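Local coordinates for type III restriction-modification enzyme EcoP15I Mod subunit (Escherichia coli, PDB 4ZCF), which methylates the N6 of one adenine in the DNA site 5'-CAGCAG-3', using S-adenosyl-L-methionine, and pairs with the Res subunit for DNA restriction, at residues A[180-185]-A[205-210]; A[274-279]-A[287-292]; A[392-397]-A[420-425]; A[548-553]-A[572-577]. All coordinates share one frame; numbering follows the deposited sequence.

Contact 1: residues A[180-185]-A[205-210]; sequences PRLYIA and SQLKLV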
# COMPACT_ATOMS: atom_id res chain seq x y z
N PRO A 180 -13.14 7.96 -3.73
CA PRO A 180 -14.06 7.12 -2.95
C PRO A 180 -14.09 5.67 -3.41
O PRO A 180 -14.37 4.77 -2.60
CB PRO A 180 -15.39 7.83 -3.13
CG PRO A 180 -15.28 8.53 -4.44
CD PRO A 180 -13.88 9.01 -4.46
N ARG A 181 -13.81 5.44 -4.69
CA ARG A 181 -13.75 4.11 -5.30
C ARG A 181 -12.57 3.28 -4.75
O ARG A 181 -12.78 2.17 -4.24
CB ARG A 181 -13.74 4.25 -6.82
CG ARG A 181 -15.12 4.69 -7.34
CD ARG A 181 -15.07 5.44 -8.64
NE ARG A 181 -16.42 5.72 -9.14
CZ ARG A 181 -17.17 6.75 -8.76
NH1 ARG A 181 -16.70 7.64 -7.89
NH2 ARG A 181 -18.40 6.89 -9.24
N LEU A 182 -11.36 3.89 -4.72
CA LEU A 182 -10.14 3.31 -4.16
C LEU A 182 -10.26 3.16 -2.66
O LEU A 182 -9.75 2.18 -2.10
CB LEU A 182 -8.95 4.22 -4.47
CG LEU A 182 -8.49 4.35 -5.94
CD1 LEU A 182 -7.23 5.14 -6.01
CD2 LEU A 182 -8.28 2.96 -6.62
N TYR A 183 -10.95 4.12 -1.99
CA TYR A 183 -11.19 4.09 -0.56
C TYR A 183 -12.02 2.87 -0.16
O TYR A 183 -11.60 2.13 0.72
CB TYR A 183 -11.81 5.41 -0.07
CG TYR A 183 -11.96 5.49 1.44
CD1 TYR A 183 -10.91 5.94 2.24
CD2 TYR A 183 -13.11 5.03 2.07
CE1 TYR A 183 -11.03 5.98 3.64
CE2 TYR A 183 -13.23 5.04 3.46
CZ TYR A 183 -12.20 5.55 4.24
OH TYR A 183 -12.33 5.57 5.61
N ILE A 184 -13.17 2.66 -0.82
CA ILE A 184 -14.05 1.49 -0.55
C ILE A 184 -13.41 0.19 -0.96
O ILE A 184 -13.54 -0.78 -0.23
CB ILE A 184 -15.51 1.63 -1.14
CG1 ILE A 184 -16.23 2.94 -0.66
CG2 ILE A 184 -16.36 0.36 -0.86
CD1 ILE A 184 -16.56 3.02 0.89
N ALA A 185 -12.73 0.16 -2.13
CA ALA A 185 -12.05 -1.03 -2.64
C ALA A 185 -11.05 -1.55 -1.63
O ALA A 185 -11.02 -2.76 -1.42
CB ALA A 185 -11.37 -0.75 -3.97
N SER A 205 1.52 10.43 -11.56
CA SER A 205 2.00 11.05 -10.31
C SER A 205 0.88 11.34 -9.33
O SER A 205 1.01 10.97 -8.16
CB SER A 205 2.80 12.32 -10.61
OG SER A 205 3.50 12.18 -11.83
N GLN A 206 -0.24 11.93 -9.81
CA GLN A 206 -1.45 12.25 -9.01
C GLN A 206 -2.12 11.04 -8.41
O GLN A 206 -2.56 11.11 -7.26
CB GLN A 206 -2.46 13.04 -9.84
CG GLN A 206 -2.04 14.49 -10.11
CD GLN A 206 -1.01 14.68 -11.22
OE1 GLN A 206 -0.61 13.76 -11.96
NE2 GLN A 206 -0.59 15.92 -11.35
N LEU A 207 -2.19 9.91 -9.15
CA LEU A 207 -2.76 8.66 -8.64
C LEU A 207 -1.84 8.03 -7.63
O LEU A 207 -2.30 7.54 -6.61
CB LEU A 207 -2.99 7.69 -9.80
CG LEU A 207 -3.35 6.23 -9.46
CD1 LEU A 207 -4.77 6.10 -8.79
CD2 LEU A 207 -3.19 5.37 -10.69
N LYS A 208 -0.54 8.01 -7.94
CA LYS A 208 0.49 7.44 -7.10
C LYS A 208 0.50 8.14 -5.76
O LYS A 208 0.60 7.47 -4.73
CB LYS A 208 1.87 7.53 -7.78
CG LYS A 208 2.30 6.26 -8.50
CD LYS A 208 2.68 5.10 -7.54
CE LYS A 208 4.07 5.18 -6.97
NZ LYS A 208 4.14 6.09 -5.79
N LEU A 209 0.34 9.49 -5.78
CA LEU A 209 0.24 10.30 -4.56
C LEU A 209 -1.05 10.07 -3.76
O LEU A 209 -0.97 9.99 -2.53
CB LEU A 209 0.55 11.80 -4.80
CG LEU A 209 2.03 12.14 -5.19
CD1 LEU A 209 2.27 13.62 -5.15
CD2 LEU A 209 3.03 11.48 -4.26
N VAL A 210 -2.20 9.86 -4.45
CA VAL A 210 -3.47 9.52 -3.76
C VAL A 210 -3.46 8.10 -3.20
O VAL A 210 -4.11 7.85 -2.18
CB VAL A 210 -4.75 9.87 -4.57
CG1 VAL A 210 -5.12 8.78 -5.55
CG2 VAL A 210 -5.92 10.18 -3.65
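Different first torsions bring Leu182 and Leu207 together from their two helices. In Leu182, CG stands beside the backbone N (chi1 -68°) and CD1 continues the chain fully extended (chi2 -173°), so this methyl projects far from its helix. In Leu207, CG is turned anti to the backbone N (chi1 169°). That swing brings its end nearer to segment 180-185 than its CB direction alone would suggest. The two methyls touch at 3.8 Å, Leu182 CD1 to Leu207 CD1, and the side chains cross at about a right angle. One turn further on, Val210 points its CB toward the other helix. Its CG1 lies 4.2 Å from the same Leu182 CD1, which is thus met by two methyl groups. The contact is small, buried and wholly apolar.

The sheet strand 193-199 runs beneath it. Leu182 rests on Ile195 and Ile197, and Leu207 on Ile197 and Ile199, as expected for two helices on one face of a Rossmann-like methyltransferase sheet. Val210 also packs on Ile178 and Tyr179 of helix 171-188. Ile184 faces helix 102-113, while Gln206 and Leu209 of helix 204-215 pack against Leu209 and Gln206 of the second subunit.

Contact 2: residues A[274-279]-A[287-292]; sequences EEFASK and EKYTQW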
# COMPACT_ATOMS: atom_id res chain seq x y z
N GLU A 274 14.81 -34.61 -20.97
CA GLU A 274 14.36 -35.99 -20.76
C GLU A 274 14.28 -36.77 -22.08
O GLU A 274 14.61 -37.96 -22.09
CB GLU A 274 13.01 -36.03 -20.03
CG GLU A 274 13.04 -35.59 -18.57
CD GLU A 274 11.68 -35.53 -17.90
OE1 GLU A 274 10.65 -35.53 -18.60
OE2 GLU A 274 11.66 -35.48 -16.64
N GLU A 275 13.84 -36.12 -23.20
CA GLU A 275 13.76 -36.72 -24.54
C GLU A 275 15.15 -37.19 -24.98
O GLU A 275 15.29 -38.33 -25.42
CB GLU A 275 13.16 -35.74 -25.56
CG GLU A 275 12.60 -36.40 -26.82
CD GLU A 275 12.48 -35.55 -28.08
OE1 GLU A 275 11.61 -35.87 -28.92
OE2 GLU A 275 13.29 -34.60 -28.25
N PHE A 276 16.18 -36.32 -24.83
CA PHE A 276 17.56 -36.66 -25.17
C PHE A 276 18.11 -37.69 -24.21
O PHE A 276 18.84 -38.58 -24.65
CB PHE A 276 18.47 -35.42 -25.16
CG PHE A 276 18.51 -34.61 -26.42
CD1 PHE A 276 19.08 -35.12 -27.58
CD2 PHE A 276 18.03 -33.30 -26.44
CE1 PHE A 276 19.13 -34.35 -28.75
CE2 PHE A 276 18.09 -32.54 -27.61
CZ PHE A 276 18.64 -33.07 -28.76
N ALA A 277 17.79 -37.57 -22.89
CA ALA A 277 18.25 -38.48 -21.83
C ALA A 277 17.81 -39.95 -22.03
O ALA A 277 18.55 -40.87 -21.66
CB ALA A 277 17.82 -37.97 -20.46
N SER A 278 16.63 -40.16 -22.61
CA SER A 278 16.08 -41.48 -22.89
C SER A 278 16.68 -42.11 -24.18
O SER A 278 16.68 -43.33 -24.33
CB SER A 278 14.56 -41.39 -23.00
N LYS A 279 17.20 -41.28 -25.09
CA LYS A 279 17.75 -41.73 -26.37
C LYS A 279 19.27 -41.81 -26.44
O LYS A 279 19.78 -42.53 -27.31
CB LYS A 279 17.17 -40.91 -27.54
CG LYS A 279 15.70 -41.23 -27.82
CD LYS A 279 15.03 -40.16 -28.66
CE LYS A 279 13.54 -40.39 -28.81
NZ LYS A 279 12.79 -39.99 -27.59
N GLU A 287 26.98 -34.20 -26.85
CA GLU A 287 27.31 -33.88 -28.25
C GLU A 287 26.03 -33.64 -29.05
O GLU A 287 25.93 -32.66 -29.81
CB GLU A 287 28.19 -34.99 -28.89
CG GLU A 287 29.52 -35.20 -28.19
CD GLU A 287 30.29 -36.48 -28.49
OE1 GLU A 287 29.66 -37.53 -28.73
OE2 GLU A 287 31.55 -36.43 -28.44
N LYS A 288 25.03 -34.53 -28.84
CA LYS A 288 23.70 -34.46 -29.45
C LYS A 288 22.95 -33.23 -28.96
O LYS A 288 22.24 -32.60 -29.76
CB LYS A 288 22.91 -35.75 -29.14
CG LYS A 288 22.64 -36.60 -30.39
CD LYS A 288 23.84 -37.45 -30.86
CE LYS A 288 23.70 -37.91 -32.30
NZ LYS A 288 24.03 -36.83 -33.27
N TYR A 289 23.13 -32.87 -27.66
CA TYR A 289 22.55 -31.69 -27.04
C TYR A 289 23.21 -30.41 -27.54
O TYR A 289 22.47 -29.47 -27.89
CB TYR A 289 22.54 -31.77 -25.50
CG TYR A 289 21.85 -30.57 -24.87
CD1 TYR A 289 20.49 -30.36 -25.04
CD2 TYR A 289 22.58 -29.61 -24.18
CE1 TYR A 289 19.87 -29.21 -24.57
CE2 TYR A 289 21.97 -28.46 -23.67
CZ TYR A 289 20.61 -28.28 -23.86
OH TYR A 289 19.99 -27.15 -23.36
N THR A 290 24.56 -30.34 -27.61
CA THR A 290 25.28 -29.15 -28.13
C THR A 290 24.81 -28.81 -29.56
O THR A 290 24.74 -27.64 -29.92
CB THR A 290 26.81 -29.32 -28.00
OG1 THR A 290 27.15 -29.49 -26.62
CG2 THR A 290 27.58 -28.13 -28.54
N GLN A 291 24.44 -29.84 -30.34
CA GLN A 291 23.95 -29.71 -31.71
C GLN A 291 22.58 -28.99 -31.73
O GLN A 291 22.44 -27.97 -32.40
CB GLN A 291 23.87 -31.10 -32.38
CG GLN A 291 23.63 -31.07 -33.89
CD GLN A 291 23.43 -32.44 -34.52
OE1 GLN A 291 24.10 -33.44 -34.17
NE2 GLN A 291 22.55 -32.50 -35.51
N TRP A 292 21.60 -29.50 -30.97
CA TRP A 292 20.26 -28.91 -30.86
C TRP A 292 20.34 -27.56 -30.14
O TRP A 292 19.56 -26.66 -30.48
CB TRP A 292 19.31 -29.87 -30.14
CG TRP A 292 17.91 -29.36 -29.93
CD1 TRP A 292 16.81 -29.61 -30.71
CD2 TRP A 292 17.44 -28.57 -28.83
NE1 TRP A 292 15.70 -29.03 -30.16
CE2 TRP A 292 16.06 -28.37 -29.01
CE3 TRP A 292 18.07 -27.97 -27.72
CZ2 TRP A 292 15.30 -27.58 -28.14
CZ3 TRP A 292 17.32 -27.19 -26.86
CH2 TRP A 292 15.95 -27.01 -27.06
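Phe276 reaches from helix 264-279 into a recess formed by Lys288, Tyr289 and Trp292 of helix 283-296. The two segments run nearly antiparallel, at 147°, as the arms of a helical hairpin. The CB of Phe276 points toward the other helix, and CG, anti to the carbonyl carbon (chi1 -85°), carries the ring to it. On one flank of the ring, Phe276 CD1 lies 4.2 Å from Lys288 CB. Next along that flank, Phe276 CE1 comes to 3.7 Å from Lys288 O, which approaches obliquely. On the other flank, Phe276 CD2 is 4.1 Å from Tyr289 CD1 and meets the Tyr289 ring at its edge. Further out, CE2 stands over a face of the Trp292 indole, toward its rim. At the tip, Phe276 CZ touches Trp292 CB at 3.5 Å. One face of the Phe276 ring is covered by Tyr289 CA. The Phe276 ring and the five-membered ring of Trp292 form an offset edge-to-face pair, with planes at 72° and centroids 5.6 Å apart.

With an alanine here, the space between the helices would probably lose its filling and the Trp292 face its edge-on partner. The polar end of Tyr289 is engaged elsewhere, its OH bonded to Tyr306 O, and Trp292 stacks on His296. The contact thus rests on van der Waals packing, probably helped by edge-to-face attraction; the segments share no hydrogen bond.

Contact 3: residues A[392-397]-A[420-425]; sequences IHLDGR and IKLVED
Leu394 is the residue of segment 392-397 that touches Lys421 and Leu422, and the chain approaches it along the strand 391-393. Ile392 comes first. Its CB points toward the helix, and it adds a little buried surface, though without close contact. His393 faces elsewhere, and its ring meets the ring of His393 of the second subunit.

Leu394 then turns inward. With CG anti to the backbone N (chi1 178°), its two methyls are carried onto residues 421 and 422 of helix 420-430. Leu394 CD2 lies 3.7 Å from Leu422 N and 3.8 Å from Leu422 CB, so it packs on the backbone as much as on the side chain. Leu394 CD1 and CD2 both reach Lys421 CB, each at 4.2 Å. The Leu394 and Lys421 side chains cross at about a right angle. Lys421 then leads its amino end away, while its side chain packs on Tyr329 of the second subunit.

After Leu394 the chain turns. Asp395 OD1 receives a weak bond from Arg397 N at 3.4 Å, consistent with a loose Asx turn. Its OD2 forms a salt bridge with Arg397 NE at 3.2 Å, held by charge alone, since the oxygen lies well out of the guanidinium plane. Gly396 pairs through its backbone with Asn228.

Strand 391-393 is outermost within this chain in the large mixed sheet, parallel to 220-227, and Ile392 makes backbone hydrogen bonds with Val225 and Lys227. Leu422 packs on Trp226 of that neighbour, while Ile420 and Glu424 touch helix 446-455.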
# COMPACT_ATOMS: atom_id res chain seq x y z
N ILE A 392 7.47 -4.64 -19.16
CA ILE A 392 6.77 -5.64 -20.01
C ILE A 392 6.54 -5.14 -21.44
O ILE A 392 5.86 -4.13 -21.64
CB ILE A 392 5.44 -6.12 -19.37
CG1 ILE A 392 5.56 -6.31 -17.83
CG2 ILE A 392 4.89 -7.35 -20.08
CD1 ILE A 392 4.25 -6.17 -17.07
N HIS A 393 7.07 -5.89 -22.41
CA HIS A 393 6.95 -5.65 -23.86
C HIS A 393 5.88 -6.54 -24.39
O HIS A 393 6.07 -7.75 -24.47
CB HIS A 393 8.28 -5.96 -24.60
CG HIS A 393 9.33 -4.97 -24.24
ND1 HIS A 393 9.47 -3.78 -24.94
CD2 HIS A 393 10.18 -4.97 -23.18
CE1 HIS A 393 10.43 -3.12 -24.31
NE2 HIS A 393 10.87 -3.79 -23.24
N LEU A 394 4.74 -5.95 -24.72
CA LEU A 394 3.59 -6.67 -25.23
C LEU A 394 2.73 -5.68 -26.00
O LEU A 394 2.24 -4.71 -25.41
CB LEU A 394 2.82 -7.30 -24.06
CG LEU A 394 1.56 -8.05 -24.40
CD1 LEU A 394 1.88 -9.46 -24.91
CD2 LEU A 394 0.62 -8.05 -23.20
N ASP A 395 2.59 -5.91 -27.32
CA ASP A 395 1.80 -5.08 -28.20
C ASP A 395 0.33 -5.11 -27.75
O ASP A 395 -0.28 -6.19 -27.66
CB ASP A 395 1.93 -5.56 -29.67
CG ASP A 395 1.68 -4.51 -30.75
OD1 ASP A 395 1.12 -3.43 -30.42
OD2 ASP A 395 2.07 -4.76 -31.91
N GLY A 396 -0.19 -3.93 -27.46
CA GLY A 396 -1.57 -3.76 -27.02
C GLY A 396 -2.58 -3.87 -28.14
O GLY A 396 -3.75 -4.15 -27.87
N ARG A 397 -2.15 -3.65 -29.40
CA ARG A 397 -3.03 -3.72 -30.57
C ARG A 397 -3.67 -5.10 -30.84
O ARG A 397 -4.67 -5.16 -31.56
CB ARG A 397 -2.46 -2.98 -31.80
CG ARG A 397 -1.43 -3.74 -32.63
CD ARG A 397 -0.95 -2.87 -33.77
NE ARG A 397 0.49 -3.00 -34.00
CZ ARG A 397 1.38 -2.02 -33.84
NH1 ARG A 397 0.98 -0.81 -33.45
NH2 ARG A 397 2.67 -2.23 -34.07
N ILE A 420 -6.00 -9.58 -23.14
CA ILE A 420 -6.12 -10.64 -22.14
C ILE A 420 -4.73 -11.21 -21.77
O ILE A 420 -4.57 -11.74 -20.68
CB ILE A 420 -7.15 -11.74 -22.60
CG1 ILE A 420 -6.64 -12.53 -23.85
CG2 ILE A 420 -8.55 -11.11 -22.85
CD1 ILE A 420 -7.60 -13.58 -24.49
N LYS A 421 -3.72 -11.05 -22.65
CA LYS A 421 -2.33 -11.51 -22.45
C LYS A 421 -1.52 -10.73 -21.37
O LYS A 421 -0.50 -11.22 -20.87
CB LYS A 421 -1.57 -11.57 -23.79
CG LYS A 421 -2.19 -12.47 -24.87
CD LYS A 421 -2.03 -13.95 -24.60
CE LYS A 421 -2.35 -14.80 -25.82
NZ LYS A 421 -3.82 -14.93 -26.08
N LEU A 422 -2.01 -9.54 -21.00
CA LEU A 422 -1.39 -8.68 -19.99
C LEU A 422 -1.76 -9.06 -18.55
O LEU A 422 -0.88 -9.22 -17.70
CB LEU A 422 -1.72 -7.19 -20.27
CG LEU A 422 -1.26 -6.18 -19.21
CD1 LEU A 422 0.25 -5.93 -19.31
CD2 LEU A 422 -2.06 -4.92 -19.28
N VAL A 423 -3.08 -9.14 -18.27
CA VAL A 423 -3.63 -9.41 -16.93
C VAL A 423 -3.47 -10.86 -16.51
O VAL A 423 -3.50 -11.15 -15.33
CB VAL A 423 -5.09 -8.98 -16.86
N GLU A 424 -3.31 -11.75 -17.49
CA GLU A 424 -3.10 -13.19 -17.30
C GLU A 424 -1.85 -13.47 -16.43
O GLU A 424 -1.91 -14.26 -15.49
CB GLU A 424 -3.04 -13.85 -18.69
CG GLU A 424 -2.17 -15.07 -18.85
CD GLU A 424 -1.61 -15.17 -20.25
OE1 GLU A 424 -2.27 -15.79 -21.11
OE2 GLU A 424 -0.54 -14.57 -20.52
N ASP A 425 -0.75 -12.76 -16.70
CA ASP A 425 0.47 -12.93 -15.95
C ASP A 425 0.40 -12.32 -14.55
O ASP A 425 0.83 -12.98 -13.60
CB ASP A 425 1.69 -12.48 -16.79
CG ASP A 425 2.02 -13.45 -17.93
OD1 ASP A 425 2.00 -14.68 -17.71
OD2 ASP A 425 2.33 -12.97 -19.04

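Contact 4: residues A[548-553]-A[572-577]; sequences TWCLYD and HLCDGR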
# COMPACT_ATOMS: atom_id res chain seq x y z
N THR A 548 -30.99 -8.62 -1.42
CA THR A 548 -30.37 -7.52 -0.69
C THR A 548 -30.11 -7.93 0.78
O THR A 548 -29.01 -7.76 1.27
CB THR A 548 -31.25 -6.26 -0.78
OG1 THR A 548 -31.53 -5.97 -2.16
CG2 THR A 548 -30.64 -5.05 -0.10
N TRP A 549 -31.12 -8.49 1.46
CA TRP A 549 -31.03 -8.91 2.85
C TRP A 549 -29.95 -9.94 3.06
O TRP A 549 -29.23 -9.83 4.03
CB TRP A 549 -32.38 -9.45 3.35
CG TRP A 549 -33.42 -8.40 3.63
CD1 TRP A 549 -33.41 -7.09 3.26
CD2 TRP A 549 -34.67 -8.62 4.30
NE1 TRP A 549 -34.56 -6.47 3.66
CE2 TRP A 549 -35.37 -7.39 4.28
CE3 TRP A 549 -35.25 -9.73 4.94
CZ2 TRP A 549 -36.63 -7.24 4.88
CZ3 TRP A 549 -36.51 -9.58 5.52
CH2 TRP A 549 -37.17 -8.35 5.50
N CYS A 550 -29.84 -10.95 2.16
CA CYS A 550 -28.81 -11.98 2.26
C CYS A 550 -27.38 -11.40 2.15
O CYS A 550 -26.48 -11.88 2.83
CB CYS A 550 -29.03 -13.07 1.20
SG CYS A 550 -30.30 -14.29 1.65
N LEU A 551 -27.19 -10.36 1.31
CA LEU A 551 -25.90 -9.70 1.08
C LEU A 551 -25.56 -8.82 2.27
O LEU A 551 -24.49 -8.99 2.88
CB LEU A 551 -25.92 -8.89 -0.25
CG LEU A 551 -24.60 -8.24 -0.74
CD1 LEU A 551 -23.48 -9.25 -0.91
CD2 LEU A 551 -24.84 -7.38 -1.98
N TYR A 552 -26.51 -7.94 2.65
CA TYR A 552 -26.44 -7.07 3.81
C TYR A 552 -26.08 -7.87 5.07
O TYR A 552 -25.26 -7.43 5.86
CB TYR A 552 -27.78 -6.30 4.00
CG TYR A 552 -27.80 -5.47 5.27
CD1 TYR A 552 -27.26 -4.19 5.30
CD2 TYR A 552 -28.28 -6.00 6.47
CE1 TYR A 552 -27.20 -3.45 6.48
CE2 TYR A 552 -28.22 -5.28 7.65
CZ TYR A 552 -27.70 -4.00 7.65
OH TYR A 552 -27.67 -3.26 8.80
N ASP A 553 -26.67 -9.07 5.23
CA ASP A 553 -26.45 -9.98 6.35
C ASP A 553 -25.08 -10.65 6.35
O ASP A 553 -24.77 -11.37 7.30
CB ASP A 553 -27.60 -11.02 6.48
CG ASP A 553 -28.87 -10.48 7.14
OD1 ASP A 553 -28.75 -9.80 8.18
OD2 ASP A 553 -29.97 -10.81 6.66
N HIS A 572 -36.80 -19.24 3.38
CA HIS A 572 -35.51 -19.33 2.69
C HIS A 572 -34.40 -19.41 3.71
O HIS A 572 -34.42 -18.68 4.69
CB HIS A 572 -35.29 -18.14 1.74
CG HIS A 572 -36.52 -17.72 1.00
ND1 HIS A 572 -36.87 -18.30 -0.20
CD2 HIS A 572 -37.48 -16.82 1.35
CE1 HIS A 572 -38.01 -17.73 -0.56
NE2 HIS A 572 -38.41 -16.84 0.34
N LEU A 573 -33.43 -20.31 3.48
CA LEU A 573 -32.27 -20.51 4.34
C LEU A 573 -31.02 -20.12 3.56
O LEU A 573 -30.88 -20.51 2.40
CB LEU A 573 -32.19 -21.98 4.82
CG LEU A 573 -31.15 -22.33 5.92
CD1 LEU A 573 -31.50 -21.68 7.26
CD2 LEU A 573 -31.00 -23.84 6.09
N CYS A 574 -30.14 -19.32 4.20
CA CYS A 574 -28.87 -18.85 3.62
C CYS A 574 -27.84 -18.52 4.67
O CYS A 574 -27.97 -17.50 5.34
CB CYS A 574 -29.08 -17.67 2.68
SG CYS A 574 -27.54 -17.02 1.96
N ASP A 575 -26.78 -19.34 4.75
CA ASP A 575 -25.66 -19.18 5.68
C ASP A 575 -26.13 -19.03 7.13
O ASP A 575 -25.93 -17.98 7.75
CB ASP A 575 -24.72 -18.03 5.22
CG ASP A 575 -23.30 -18.02 5.79
OD1 ASP A 575 -22.83 -19.09 6.25
OD2 ASP A 575 -22.64 -16.95 5.72
N GLY A 576 -26.81 -20.07 7.63
CA GLY A 576 -27.33 -20.13 9.00
C GLY A 576 -28.51 -19.24 9.34
O GLY A 576 -29.10 -19.40 10.41
N ARG A 577 -28.87 -18.27 8.46
CA ARG A 577 -30.01 -17.40 8.72
C ARG A 577 -31.26 -17.77 7.93
O ARG A 577 -31.17 -18.11 6.75
CB ARG A 577 -29.66 -15.88 8.68
CG ARG A 577 -28.54 -15.46 7.74
CD ARG A 577 -27.40 -14.75 8.45
NE ARG A 577 -26.35 -14.34 7.51
CZ ARG A 577 -25.09 -14.79 7.51
NH1 ARG A 577 -24.69 -15.66 8.43
NH2 ARG A 577 -24.23 -14.35 6.61
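Cys550 and Cys574 have the nearest CA atoms across the contact, 7.0 Å apart, where helix 539-552 lies against a beta-hairpin closed by a type I' turn from Cys574 to Arg577. The hairpin joins the antiparallel strands 569-574 and 577-580 of the C-terminal domain. Asp575 and Gly576 both have positive phi, as a type I' turn requires; this favours glycine at the second position. Cys574 N bonds to Arg577 O.

The cysteines pack without a disulfide. Cys550 SG rests on Cys574 CB at 3.7 Å. Cys550 SG stays 3.9 Å from Cys574 SG. Asp553 and Arg577 form the other half of the contact. Asp553 CB lies 3.7 Å from Arg577 NE, and Asp553 O approaches the guanidinium obliquely, at an angle too poor for a hydrogen bond. The Asp553 carboxylate is held elsewhere, OD1 by Lys607 and OD2 by Arg643 and Tyr579.

Arg577 is bent at chi2, which folds its head back over the turn. Its NH1 forms a salt bridge with Glu134 of the Res chain, so the hairpin takes part in the subunit interface. An alanine in its place is likely to leave that glutamate and Asp575 without their positive mate. Within the turn, Arg577 NH2 makes a salt bridge to Asp575 OD2 at 3.2 Å, and Asp575 CB sits 3.7 Å above the Arg577 guanidinium plane, toward its rim.

In the fold
The four contacts follow one another in series along the chain. Contacts 1 to 3 lie in the DNA methylase range and contact 4 in the C-terminal domain. Contacts 1 and 3 belong to the large mixed sheet and its flanking helices. Their centres are 24 Å apart, and both touch the second subunit, so this part of the fold lies near the dimer interface. Contact 2 is an outlying helical hairpin, its centre 54 Å from that of contact 1, yet its nearest atom is about 7 Å from the DNA. Contact 4 lies on the far side of the chain's centre from contact 3, with centres 40 Å apart. It is remote from DNA and touches the Res chain.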